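Local coordinates for protein N-acetyl-beta-D glucosaminidase (Rhizomucor miehei CAU432, PDB 4ZM6) that probably hydrolyses beta-linked N-acetylglucosamine residues through a glycoside hydrolase family 3 domain and carries a GCN5-related glucosamine N-acetyltransferase region that binds acetyl-CoA, at residues H741-I752 with I768-R779. Numbering follows the deposited sequence.
Sequences HHVELGDYQDLI and ILNTTHVSHEYR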
loop_
_atom_site.group_PDB
_atom_site.type_symbol
_atom_site.label_atom_id
_atom_site.label_comp_id
_atom_site.label_asym_id
_atom_site.label_seq_id
_atom_site.Cartn_x
_atom_site.Cartn_y
_atom_site.Cartn_z
ATOM N N HIS A 741 -5.546 20.572 25.124
ATOM C CA HIS A 741 -4.893 19.281 25.286
ATOM C C HIS A 741 -4.741 18.952 26.774
ATOM O O HIS A 741 -5.021 17.828 27.200
ATOM C CB HIS A 741 -3.546 19.284 24.561
ATOM C CG HIS A 741 -2.636 18.168 24.953
ATOM N ND1 HIS A 741 -1.942 18.164 26.142
ATOM C CD2 HIS A 741 -2.279 17.037 24.306
ATOM C CE1 HIS A 741 -1.202 17.073 26.218
ATOM N NE2 HIS A 741 -1.387 16.372 25.115
ATOM N N HIS A 742 -4.316 19.946 27.552
ATOM C CA HIS A 742 -4.162 19.790 28.998
ATOM C C HIS A 742 -5.514 19.570 29.689
ATOM O O HIS A 742 -5.639 18.710 30.561
ATOM C CB HIS A 742 -3.455 21.003 29.607
ATOM C CG HIS A 742 -2.147 21.333 28.956
ATOM N ND1 HIS A 742 -1.304 20.370 28.442
ATOM C CD2 HIS A 742 -1.528 22.520 28.747
ATOM C CE1 HIS A 742 -0.230 20.947 27.939
ATOM N NE2 HIS A 742 -0.339 22.251 28.113
ATOM N N VAL A 743 -6.529 20.330 29.292
ATOM C CA VAL A 743 -7.864 20.153 29.855
ATOM C C VAL A 743 -8.362 18.722 29.654
ATOM O O VAL A 743 -9.007 18.171 30.547
ATOM C CB VAL A 743 -8.874 21.168 29.273
ATOM C CG1 VAL A 743 -10.311 20.754 29.566
ATOM C CG2 VAL A 743 -8.599 22.552 29.840
ATOM N N GLU A 744 -8.052 18.117 28.507
ATOM C CA GLU A 744 -8.455 16.734 28.243
ATOM C C GLU A 744 -7.854 15.796 29.282
ATOM O O GLU A 744 -8.506 14.838 29.690
ATOM C CB GLU A 744 -8.048 16.305 26.832
ATOM C CG GLU A 744 -8.677 15.006 26.344
ATOM C CD GLU A 744 -7.942 13.766 26.814
ATOM O OE1 GLU A 744 -6.692 13.787 26.890
ATOM O OE2 GLU A 744 -8.621 12.759 27.115
ATOM N N LEU A 745 -6.624 16.087 29.712
ATOM C CA LEU A 745 -5.950 15.329 30.773
ATOM C C LEU A 745 -6.365 15.715 32.207
ATOM O O LEU A 745 -5.972 15.042 33.165
ATOM C CB LEU A 745 -4.435 15.500 30.659
ATOM C CG LEU A 745 -3.728 15.000 29.396
ATOM C CD1 LEU A 745 -2.231 15.206 29.549
ATOM C CD2 LEU A 745 -4.027 13.536 29.113
ATOM N N GLY A 746 -7.129 16.797 32.360
ATOM C CA GLY A 746 -7.572 17.260 33.677
ATOM C C GLY A 746 -6.528 18.024 34.474
ATOM O O GLY A 746 -6.610 18.095 35.696
ATOM N N ASP A 747 -5.554 18.618 33.793
ATOM C CA ASP A 747 -4.519 19.401 34.466
ATOM C C ASP A 747 -4.959 20.850 34.644
ATOM O O ASP A 747 -4.310 21.782 34.151
ATOM C CB ASP A 747 -3.183 19.315 33.714
ATOM C CG ASP A 747 -2.264 18.268 34.284
ATOM O OD1 ASP A 747 -2.519 17.811 35.416
ATOM O OD2 ASP A 747 -1.273 17.908 33.609
ATOM N N TYR A 748 -6.056 21.024 35.380
ATOM C CA TYR A 748 -6.599 22.347 35.661
ATOM C C TYR A 748 -5.723 23.133 36.633
ATOM O O TYR A 748 -5.731 24.368 36.609
ATOM C CB TYR A 748 -8.013 22.239 36.223
ATOM C CG TYR A 748 -9.068 21.939 35.189
ATOM C CD1 TYR A 748 -9.680 22.967 34.484
ATOM C CD2 TYR A 748 -9.473 20.632 34.927
ATOM C CE1 TYR A 748 -10.654 22.705 33.541
ATOM C CE2 TYR A 748 -10.452 20.360 33.985
ATOM C CZ TYR A 748 -11.037 21.402 33.296
ATOM O OH TYR A 748 -12.017 21.156 32.359
ATOM N N GLN A 749 -4.967 22.431 37.478
ATOM C CA GLN A 749 -4.120 23.108 38.459
ATOM C C GLN A 749 -2.935 23.820 37.819
ATOM O O GLN A 749 -2.295 24.650 38.457
ATOM C CB GLN A 749 -3.664 22.148 39.576
ATOM C CG GLN A 749 -2.390 21.345 39.324
ATOM C CD GLN A 749 -2.564 20.273 38.278
ATOM O OE1 GLN A 749 -3.535 20.284 37.525
ATOM N NE2 GLN A 749 -1.622 19.336 38.220
ATOM N N ASP A 750 -2.648 23.495 36.561
ATOM C CA ASP A 750 -1.575 24.139 35.813
ATOM C C ASP A 750 -2.060 25.334 34.977
ATOM O O ASP A 750 -1.248 26.116 34.485
ATOM C CB ASP A 750 -0.888 23.109 34.908
ATOM C CG ASP A 750 -0.010 22.130 35.685
ATOM O OD1 ASP A 750 0.363 22.441 36.839
ATOM O OD2 ASP A 750 0.312 21.045 35.137
ATOM N N LEU A 751 -3.368 25.485 34.815
ATOM C CA LEU A 751 -3.905 26.566 33.999
ATOM C C LEU A 751 -4.215 27.763 34.883
ATOM O O LEU A 751 -5.258 27.819 35.537
ATOM C CB LEU A 751 -5.153 26.107 33.244
ATOM C CG LEU A 751 -5.025 24.752 32.541
ATOM C CD1 LEU A 751 -6.272 24.467 31.721
ATOM C CD2 LEU A 751 -3.779 24.691 31.672
ATOM N N ILE A 752 -3.282 28.709 34.904
ATOM C CA ILE A 752 -3.397 29.919 35.705
ATOM C C ILE A 752 -3.903 31.063 34.846
ATOM O O ILE A 752 -3.504 31.213 33.698
ATOM C CB ILE A 752 -2.033 30.324 36.294
ATOM C CG1 ILE A 752 -1.421 29.158 37.072
ATOM C CG2 ILE A 752 -2.169 31.552 37.187
ATOM C CD1 ILE A 752 -2.332 28.583 38.140
ATOM N N ILE A 768 0.440 28.602 31.269
ATOM C CA ILE A 768 0.394 27.167 31.536
ATOM C C ILE A 768 1.591 26.751 32.365
ATOM O O ILE A 768 2.720 26.781 31.882
ATOM C CB ILE A 768 0.411 26.345 30.227
ATOM C CG1 ILE A 768 -0.875 26.577 29.432
ATOM C CG2 ILE A 768 0.564 24.855 30.525
ATOM C CD1 ILE A 768 -0.792 26.088 28.003
ATOM N N LEU A 769 1.334 26.351 33.608
ATOM C CA LEU A 769 2.366 25.785 34.468
ATOM C C LEU A 769 2.620 24.331 34.113
ATOM O O LEU A 769 1.824 23.688 33.419
ATOM C CB LEU A 769 1.954 25.841 35.942
ATOM C CG LEU A 769 1.908 27.194 36.643
ATOM C CD1 LEU A 769 1.298 27.034 38.026
ATOM C CD2 LEU A 769 3.300 27.793 36.737
ATOM N N ASN A 770 3.746 23.829 34.602
ATOM C CA ASN A 770 4.017 22.405 34.625
ATOM C C ASN A 770 4.980 22.121 35.768
ATOM O O ASN A 770 5.806 22.973 36.110
ATOM C CB ASN A 770 4.599 21.939 33.287
ATOM C CG ASN A 770 6.067 22.285 33.132
ATOM O OD1 ASN A 770 6.411 23.283 32.507
ATOM N ND2 ASN A 770 6.940 21.464 33.709
ATOM N N THR A 771 4.868 20.937 36.361
ATOM C CA THR A 771 5.765 20.538 37.435
ATOM C C THR A 771 5.942 19.027 37.436
ATOM O O THR A 771 4.964 18.280 37.413
ATOM C CB THR A 771 5.232 20.970 38.814
ATOM O OG1 THR A 771 5.030 22.389 38.840
ATOM C CG2 THR A 771 6.208 20.583 39.915
ATOM N N THR A 772 7.195 18.591 37.477
ATOM C CA THR A 772 7.519 17.180 37.542
ATOM C C THR A 772 6.828 16.492 38.726
ATOM O O THR A 772 6.900 16.966 39.855
ATOM C CB THR A 772 9.040 16.999 37.666
ATOM O OG1 THR A 772 9.692 17.751 36.637
ATOM C CG2 THR A 772 9.435 15.523 37.566
ATOM N N HIS A 773 6.152 15.383 38.435
ATOM C CA HIS A 773 5.368 14.587 39.405
ATOM C C HIS A 773 4.053 15.211 39.889
ATOM O O HIS A 773 3.395 14.647 40.760
ATOM C CB HIS A 773 6.220 14.169 40.604
ATOM C CG HIS A 773 7.452 13.414 40.225
ATOM N ND1 HIS A 773 7.448 12.416 39.274
ATOM C CD2 HIS A 773 8.726 13.502 40.676
ATOM C CE1 HIS A 773 8.669 11.930 39.147
ATOM N NE2 HIS A 773 9.462 12.571 39.988
ATOM N N VAL A 774 3.661 16.347 39.322
ATOM C CA VAL A 774 2.400 16.985 39.678
ATOM C C VAL A 774 1.478 17.000 38.465
ATOM O O VAL A 774 0.332 16.557 38.537
ATOM C CB VAL A 774 2.637 18.412 40.201
ATOM C CG1 VAL A 774 1.321 19.167 40.370
ATOM C CG2 VAL A 774 3.410 18.364 41.512
ATOM N N SER A 775 1.991 17.511 37.350
ATOM C CA SER A 775 1.288 17.461 36.074
ATOM C C SER A 775 1.101 16.019 35.589
ATOM O O SER A 775 1.841 15.124 35.982
ATOM C CB SER A 775 2.061 18.281 35.035
ATOM O OG SER A 775 2.367 19.575 35.535
ATOM N N HIS A 776 0.121 15.812 34.714
ATOM C CA HIS A 776 -0.235 14.475 34.229
ATOM C C HIS A 776 0.972 13.804 33.591
ATOM O O HIS A 776 1.832 14.477 33.039
ATOM C CB HIS A 776 -1.385 14.567 33.218
ATOM C CG HIS A 776 -2.113 13.275 32.997
ATOM N ND1 HIS A 776 -1.845 12.438 31.936
ATOM C CD2 HIS A 776 -3.118 12.689 33.688
ATOM C CE1 HIS A 776 -2.644 11.389 31.986
ATOM N NE2 HIS A 776 -3.429 11.517 33.039
ATOM N N GLU A 777 1.033 12.478 33.666
ATOM C CA GLU A 777 2.185 11.726 33.143
ATOM C C GLU A 777 2.381 11.863 31.621
ATOM O O GLU A 777 3.485 11.656 31.126
ATOM C CB GLU A 777 2.100 10.244 33.534
ATOM C CG GLU A 777 0.970 9.470 32.863
ATOM C CD GLU A 777 0.992 7.979 33.164
ATOM O OE1 GLU A 777 1.935 7.505 33.844
ATOM O OE2 GLU A 777 0.057 7.277 32.710
ATOM N N TYR A 778 1.320 12.215 30.898
ATOM C CA TYR A 778 1.395 12.441 29.451
ATOM C C TYR A 778 1.712 13.891 29.067
ATOM O O TYR A 778 1.570 14.271 27.905
ATOM C CB TYR A 778 0.104 11.982 28.738
ATOM C CG TYR A 778 -0.204 10.499 28.873
ATOM C CD1 TYR A 778 0.815 9.557 29.015
ATOM C CD2 TYR A 778 -1.516 10.036 28.840
ATOM C CE1 TYR A 778 0.535 8.209 29.142
ATOM C CE2 TYR A 778 -1.803 8.683 28.960
ATOM C CZ TYR A 778 -0.769 7.776 29.110
ATOM O OH TYR A 778 -1.019 6.433 29.231
ATOM N N ARG A 779 2.149 14.695 30.031
ATOM C CA ARG A 779 2.622 16.037 29.736
ATOM C C ARG A 779 4.099 15.969 29.371
ATOM O O ARG A 779 4.912 15.450 30.137
ATOM C CB ARG A 779 2.403 16.966 30.930
ATOM C CG ARG A 779 0.937 17.196 31.260
ATOM C CD ARG A 779 0.283 18.200 30.319
ATOM N NE ARG A 779 0.850 19.542 30.459
ATOM C CZ ARG A 779 0.610 20.379 31.473
ATOM N NH1 ARG A 779 -0.190 20.035 32.479
ATOM N NH2 ARG A 779 1.192 21.575 31.493
#
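R779 reaches back between two aspartates of 741-752, and its NH1 makes salt bridges to both: 2.6 Å to OD2 of D747 and 2.9 Å to OD2 of D750. Bends at chi2 and chi3 fold the arginine chain so that the guanidinium lies against the H742 ring, CZ over the ring centre, the two planes 35° apart. Both carboxylates are steeply turned to the guanidinium, and each OD2 takes a second donor. D747 OD2 receives the nearly straight bond from H776 N (2.7 Å, 174°) on its syn lone pair, while NH1 comes from above the carboxylate plane. D750 OD2 meets NH1 on its anti lone pair and S775 OG, at 2.6 Å, on the syn side. NH2 is occupied by L769 O within R779's own segment and by D781, while D750 OD1 pairs with R826, which probably balances much of the buried charge. Beside this network the hairpin begins: L769 N donates to O of D750 (2.7 Å), just before strand 751-756, L751 faces I768 as an antiparallel non-hydrogen-bonded pair, and I752 CG1 packs on L769 CD1 at 3.6 Å. Helix 811-825 touches both I752 and L769. The outer side is looser and more exposed. There L745, in the last turn of helix 736-745, lays CD2 over the face of the H776 ring, 4.1 Å from its centroid, and its CD1 touches the H776 side chain, the CB of Y778 and the R779 chain. A Schellman motif at G746 ends the helix. The arrangement is a helix-to-strand connection tied by a salt-bridge network to the loop that follows strand 763-771, at one end of the antiparallel hairpin 751-756 with 763-771, within the C-terminal N-acetyltransferase-family region and away from the acetyl-CoA site.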